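Local coordinates for protein N-terminal cyanobactin protease (Planktothrix agardhii NIES-596, PDB 4H6W) that probably acts as a subtilisin-like serine protease in the maturation of cyanobactin precursor peptides, this chain being its protease domain, at residues L236-S239 against L240-K243; K252-N255 against A256-S260. All coordinates share one frame; numbering follows the deposited sequence.

Interactions 1 and 2 are turns of two helices consecutive in the chain, 223-243 and 250-259, which pack against each other in the subtilase domain, with centres about 14 Å apart. V253 is the main bridge: its CG2 lies 3.7 Å from L238 CD2 and 3.9 Å from Q241 OE1, while its other methyl, CG1, is 3.9 Å from L237 CD1. The same L237 CD1 also reaches L257 CD2, at 3.9 Å, and so touches both residues of the V253-L257 pair. Both contacts are away from the predicted charge-relay residues D29, H64 and S224, although S224 sits in the first turn of helix 223-243; interaction 1 lies at the other end of that helix.

Interaction 1: residues L236-S239 against L240-K243; sequences LLLS and LQIK
The side chain of L238 slants across that of Q241, with the leucine methyl CD2 3.5 Å from the amide oxygen OE1, a van der Waals contact three residues along the helix. The glutamine is extended beyond CG, and its CG stands beside its own backbone N (chi1 -63°), which brings CG within 3.4 Å of L237 O and turns the chain back along the helix. OE1 does not depend on the leucine for a polar partner: it accepts the backbone N-H of D249, so the amide ties the end of this helix to the segment leading into helix 250-259.

One residue before Q241, L240 brings its CD2 loosely up to L237 CD2, 4.4 Å away. The backbone under the contact is held by four successive bonds of the alpha-helical i to i+4 type, from L240 N to L236 O (2.9 Å) through to K243 N to S239 O (2.9 Å). The carbonyl oxygen of L238 accepts I242 N at 3.3 Å and is also approached by I242 CG1 at 3.2 Å, where the branched side chain lies against the backbone of the preceding turn. The hydroxyl of S239 turns back to the carbonyl of A235, so this buried polar atom is satisfied inside its own helix.

K243 leaves the last turn, and its NZ donates to E16 O at the end of helix 10-16. That helix also packs on L236 and L240 through L13, while L237 and L240 both meet I286 of helix 282-289. Helix 223-243 thus ends wedged among helices 10-16, 250-259 and 282-289.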
ATOM      1  N   LEU A 236      -9.381   3.644  -4.350  1.00 29.05           N
ATOM      2  CA  LEU A 236     -10.085   4.593  -5.211  1.00 28.78           C
ATOM      3  C   LEU A 236     -10.598   3.898  -6.451  1.00 30.60           C
ATOM      4  O   LEU A 236     -11.724   4.128  -6.884  1.00 32.08           O
ATOM      5  CB  LEU A 236      -9.192   5.777  -5.575  1.00 27.29           C
ATOM      6  CG  LEU A 236      -8.873   6.729  -4.416  1.00 27.03           C
ATOM      7  CD1 LEU A 236      -8.122   7.947  -4.917  1.00 25.65           C
ATOM      8  CD2 LEU A 236     -10.164   7.127  -3.691  1.00 26.03           C
ATOM      9  N   LEU A 237      -9.778   3.012  -7.001  1.00 31.54           N
ATOM     10  CA  LEU A 237     -10.124   2.345  -8.234  1.00 31.52           C
ATOM     11  C   LEU A 237     -11.267   1.357  -8.036  1.00 32.47           C
ATOM     12  O   LEU A 237     -12.122   1.199  -8.917  1.00 32.60           O
ATOM     13  CB  LEU A 237      -8.892   1.656  -8.810  1.00 33.53           C
ATOM     14  CG  LEU A 237      -7.832   2.593  -9.408  1.00 33.01           C
ATOM     15  CD1 LEU A 237      -6.620   1.780  -9.829  1.00 32.74           C
ATOM     16  CD2 LEU A 237      -8.394   3.386 -10.584  1.00 31.31           C
ATOM     17  N   LEU A 238     -11.290   0.696  -6.880  1.00 32.69           N
ATOM     18  CA  LEU A 238     -12.399  -0.197  -6.552  1.00 31.87           C
ATOM     19  C   LEU A 238     -13.694   0.600  -6.357  1.00 33.38           C
ATOM     20  O   LEU A 238     -14.763   0.143  -6.761  1.00 33.91           O
ATOM     21  CB  LEU A 238     -12.095  -1.062  -5.323  1.00 30.87           C
ATOM     22  CG  LEU A 238     -11.068  -2.200  -5.472  1.00 31.63           C
ATOM     23  CD1 LEU A 238     -10.574  -2.716  -4.121  1.00 27.89           C
ATOM     24  CD2 LEU A 238     -11.605  -3.344  -6.332  1.00 29.35           C
ATOM     25  N   SER A 239     -13.593   1.780  -5.749  1.00 34.43           N
ATOM     26  CA  SER A 239     -14.763   2.649  -5.522  1.00 35.97           C
ATOM     27  C   SER A 239     -15.320   3.131  -6.856  1.00 36.42           C
ATOM     28  O   SER A 239     -16.543   3.243  -7.023  1.00 34.95           O
ATOM     29  CB  SER A 239     -14.390   3.859  -4.667  1.00 36.76           C
ATOM     30  OG  SER A 239     -13.777   3.455  -3.449  1.00 42.16           O
ATOM     31  N   LEU A 240     -14.405   3.393  -7.798  1.00 34.50           N
ATOM     32  CA  LEU A 240     -14.742   3.851  -9.137  1.00 35.07           C
ATOM     33  C   LEU A 240     -15.523   2.780  -9.928  1.00 37.52           C
ATOM     34  O   LEU A 240     -16.468   3.100 -10.667  1.00 40.90           O
ATOM     35  CB  LEU A 240     -13.471   4.274  -9.864  1.00 33.09           C
ATOM     36  CG  LEU A 240     -13.610   4.770 -11.303  1.00 34.16           C
ATOM     37  CD1 LEU A 240     -14.391   6.076 -11.348  1.00 33.01           C
ATOM     38  CD2 LEU A 240     -12.237   4.943 -11.945  1.00 31.75           C
ATOM     39  N   GLN A 241     -15.152   1.517  -9.744  1.00 37.14           N
ATOM     40  CA  GLN A 241     -15.909   0.401 -10.319  1.00 38.90           C
ATOM     41  C   GLN A 241     -17.345   0.355  -9.787  1.00 40.05           C
ATOM     42  O   GLN A 241     -18.287   0.132 -10.561  1.00 39.96           O
ATOM     43  CB  GLN A 241     -15.213  -0.938 -10.059  1.00 37.70           C
ATOM     44  CG  GLN A 241     -13.843  -1.087 -10.707  1.00 39.98           C
ATOM     45  CD  GLN A 241     -13.283  -2.498 -10.556  1.00 42.55           C
ATOM     46  OE1 GLN A 241     -13.067  -2.974  -9.442  1.00 44.50           O
ATOM     47  NE2 GLN A 241     -13.060  -3.178 -11.677  1.00 41.19           N
ATOM     48  N   ILE A 242     -17.512   0.547  -8.473  1.00 40.08           N
ATOM     49  CA  ILE A 242     -18.855   0.596  -7.876  1.00 41.98           C
ATOM     50  C   ILE A 242     -19.634   1.746  -8.514  1.00 42.23           C
ATOM     51  O   ILE A 242     -20.757   1.563  -8.982  1.00 41.83           O
ATOM     52  CB  ILE A 242     -18.855   0.815  -6.344  1.00 41.72           C
ATOM     53  CG1 ILE A 242     -17.795  -0.044  -5.629  1.00 42.24           C
ATOM     54  CG2 ILE A 242     -20.257   0.612  -5.784  1.00 40.24           C
ATOM     55  CD1 ILE A 242     -18.294  -1.259  -4.881  1.00 41.62           C
ATOM     56  N   LYS A 243     -19.014   2.923  -8.556  1.00 43.15           N
ATOM     57  CA  LYS A 243     -19.635   4.108  -9.149  1.00 45.77           C
ATOM     58  C   LYS A 243     -20.179   3.823 -10.553  1.00 47.55           C
ATOM     59  O   LYS A 243     -21.230   4.349 -10.948  1.00 45.88           O
ATOM     60  CB  LYS A 243     -18.639   5.262  -9.191  1.00 45.08           C
ATOM     61  CG  LYS A 243     -19.246   6.617  -9.495  1.00 46.07           C
ATOM     62  CD  LYS A 243     -18.133   7.613  -9.791  1.00 50.15           C
ATOM     63  CE  LYS A 243     -18.671   9.009 -10.050  1.00 49.46           C
ATOM     64  NZ  LYS A 243     -19.241   9.560  -8.801  1.00 53.18           N
TER

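Interaction 2: residues K252-N255 against A256-S260; sequences KVKN and ALLAS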
ATOM      1  N   LYS A 252      -8.364  -7.621 -10.631  1.00 33.28           N
ATOM      2  CA  LYS A 252      -8.381  -6.780 -11.837  1.00 32.83           C
ATOM      3  C   LYS A 252      -7.607  -5.505 -11.571  1.00 30.90           C
ATOM      4  O   LYS A 252      -6.875  -5.018 -12.430  1.00 31.23           O
ATOM      5  CB  LYS A 252      -9.803  -6.382 -12.247  1.00 36.82           C
ATOM      6  CG  LYS A 252     -10.511  -7.265 -13.261  1.00 42.49           C
ATOM      7  CD  LYS A 252     -11.205  -6.373 -14.292  1.00 49.79           C
ATOM      8  CE  LYS A 252     -12.694  -6.690 -14.483  1.00 56.92           C
ATOM      9  NZ  LYS A 252     -13.040  -8.122 -14.778  1.00 53.65           N
ATOM     10  N   VAL A 253      -7.768  -4.953 -10.379  1.00 29.61           N
ATOM     11  CA  VAL A 253      -7.109  -3.684 -10.069  1.00 29.69           C
ATOM     12  C   VAL A 253      -5.591  -3.847 -10.007  1.00 29.92           C
ATOM     13  O   VAL A 253      -4.853  -3.007 -10.552  1.00 30.57           O
ATOM     14  CB  VAL A 253      -7.696  -3.014  -8.810  1.00 28.53           C
ATOM     15  CG1 VAL A 253      -6.887  -1.795  -8.417  1.00 26.92           C
ATOM     16  CG2 VAL A 253      -9.161  -2.646  -9.047  1.00 27.31           C
ATOM     17  N   LYS A 254      -5.126  -4.940  -9.398  1.00 30.13           N
ATOM     18  CA  LYS A 254      -3.683  -5.230  -9.374  1.00 30.75           C
ATOM     19  C   LYS A 254      -3.066  -5.181 -10.785  1.00 29.78           C
ATOM     20  O   LYS A 254      -2.069  -4.500 -11.012  1.00 29.94           O
ATOM     21  CB  LYS A 254      -3.408  -6.588  -8.732  1.00 31.23           C
ATOM     22  CG  LYS A 254      -1.940  -6.992  -8.729  1.00 33.32           C
ATOM     23  CD  LYS A 254      -1.722  -8.355  -8.090  1.00 35.03           C
ATOM     24  CE  LYS A 254      -2.246  -9.504  -8.945  1.00 34.83           C
ATOM     25  NZ  LYS A 254      -1.256  -9.936  -9.970  1.00 34.92           N
ATOM     26  N   ASN A 255      -3.664  -5.900 -11.732  1.00 29.20           N
ATOM     27  CA  ASN A 255      -3.088  -5.994 -13.077  1.00 29.03           C
ATOM     28  C   ASN A 255      -3.181  -4.686 -13.860  1.00 29.53           C
ATOM     29  O   ASN A 255      -2.274  -4.353 -14.622  1.00 31.14           O
ATOM     30  CB  ASN A 255      -3.676  -7.180 -13.850  1.00 28.79           C
ATOM     31  CG  ASN A 255      -3.366  -8.530 -13.187  1.00 29.75           C
ATOM     32  OD1 ASN A 255      -2.409  -8.670 -12.412  1.00 27.63           O
ATOM     33  ND2 ASN A 255      -4.184  -9.524 -13.486  1.00 29.67           N
ATOM     34  N   ALA A 256      -4.260  -3.934 -13.646  1.00 29.14           N
ATOM     35  CA  ALA A 256      -4.389  -2.602 -14.225  1.00 28.49           C
ATOM     36  C   ALA A 256      -3.265  -1.697 -13.722  1.00 27.16           C
ATOM     37  O   ALA A 256      -2.603  -1.025 -14.514  1.00 26.66           O
ATOM     38  CB  ALA A 256      -5.757  -2.006 -13.907  1.00 28.12           C
ATOM     39  N   LEU A 257      -3.045  -1.695 -12.411  1.00 27.11           N
ATOM     40  CA  LEU A 257      -1.928  -0.948 -11.814  1.00 27.56           C
ATOM     41  C   LEU A 257      -0.584  -1.370 -12.385  1.00 29.30           C
ATOM     42  O   LEU A 257       0.245  -0.515 -12.694  1.00 33.11           O
ATOM     43  CB  LEU A 257      -1.920  -1.066 -10.284  1.00 26.47           C
ATOM     44  CG  LEU A 257      -3.003  -0.287  -9.525  1.00 27.15           C
ATOM     45  CD1 LEU A 257      -3.025  -0.698  -8.056  1.00 26.91           C
ATOM     46  CD2 LEU A 257      -2.804   1.218  -9.653  1.00 25.03           C
ATOM     47  N   LEU A 258      -0.366  -2.676 -12.541  1.00 29.45           N
ATOM     48  CA  LEU A 258       0.897  -3.164 -13.107  1.00 29.78           C
ATOM     49  C   LEU A 258       1.038  -2.852 -14.598  1.00 29.77           C
ATOM     50  O   LEU A 258       2.102  -2.412 -15.038  1.00 29.36           O
ATOM     51  CB  LEU A 258       1.081  -4.666 -12.853  1.00 29.23           C
ATOM     52  CG  LEU A 258       1.426  -5.119 -11.430  1.00 30.83           C
ATOM     53  CD1 LEU A 258       1.392  -6.636 -11.306  1.00 30.06           C
ATOM     54  CD2 LEU A 258       2.787  -4.598 -10.995  1.00 30.29           C
ATOM     55  N   ALA A 259      -0.041  -3.082 -15.355  1.00 29.30           N
ATOM     56  CA  ALA A 259      -0.067  -2.895 -16.804  1.00 29.64           C
ATOM     57  C   ALA A 259       0.048  -1.421 -17.207  1.00 33.28           C
ATOM     58  O   ALA A 259       0.521  -1.092 -18.296  1.00 33.19           O
ATOM     59  CB  ALA A 259      -1.342  -3.489 -17.370  1.00 30.02           C
ATOM     60  N   SER A 260      -0.391  -0.532 -16.325  1.00 34.85           N
ATOM     61  CA  SER A 260      -0.319   0.893 -16.583  1.00 34.50           C
ATOM     62  C   SER A 260       0.972   1.554 -16.066  1.00 37.62           C
ATOM     63  O   SER A 260       1.162   2.758 -16.263  1.00 38.08           O
ATOM     64  CB  SER A 260      -1.514   1.574 -15.948  1.00 34.59           C
ATOM     65  OG  SER A 260      -1.409   1.564 -14.523  1.00 34.51           O
TER
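N255 O accepts A259 N at 2.7 Å in the closing turns of the alpha-helix 250-259 of the subtilase domain. Two residues earlier along the helix, L257 N meets V253 O at 2.9 Å in a nearly straight bond, with an N-H...O angle of 173°.

The same two residues, V253 and L257, lie side by side and point the same way. V253 CG1 rests 4.0 Å from L257 CD1, and the valine also packs on A234, L237, L238 and Q241 of helix 223-243. L257 and L258 both reach L175 of strand 175-180, which sets the helix against the last but one strand of the parallel sheet, while A256 touches L289 of helix 282-289.

K254, N255 and L258 are more exposed than V253, A256 and L257. L258 CD1 approaches the aliphatic part of K254, at 4.2 Å from its CG. Beyond that carbon the lysine chain is bent twice near its end (chi3 71°, chi4 85°), which carries its ammonium group round to the amide of the next residue: K254 NZ donates to N255 OD1 at 3.0 Å.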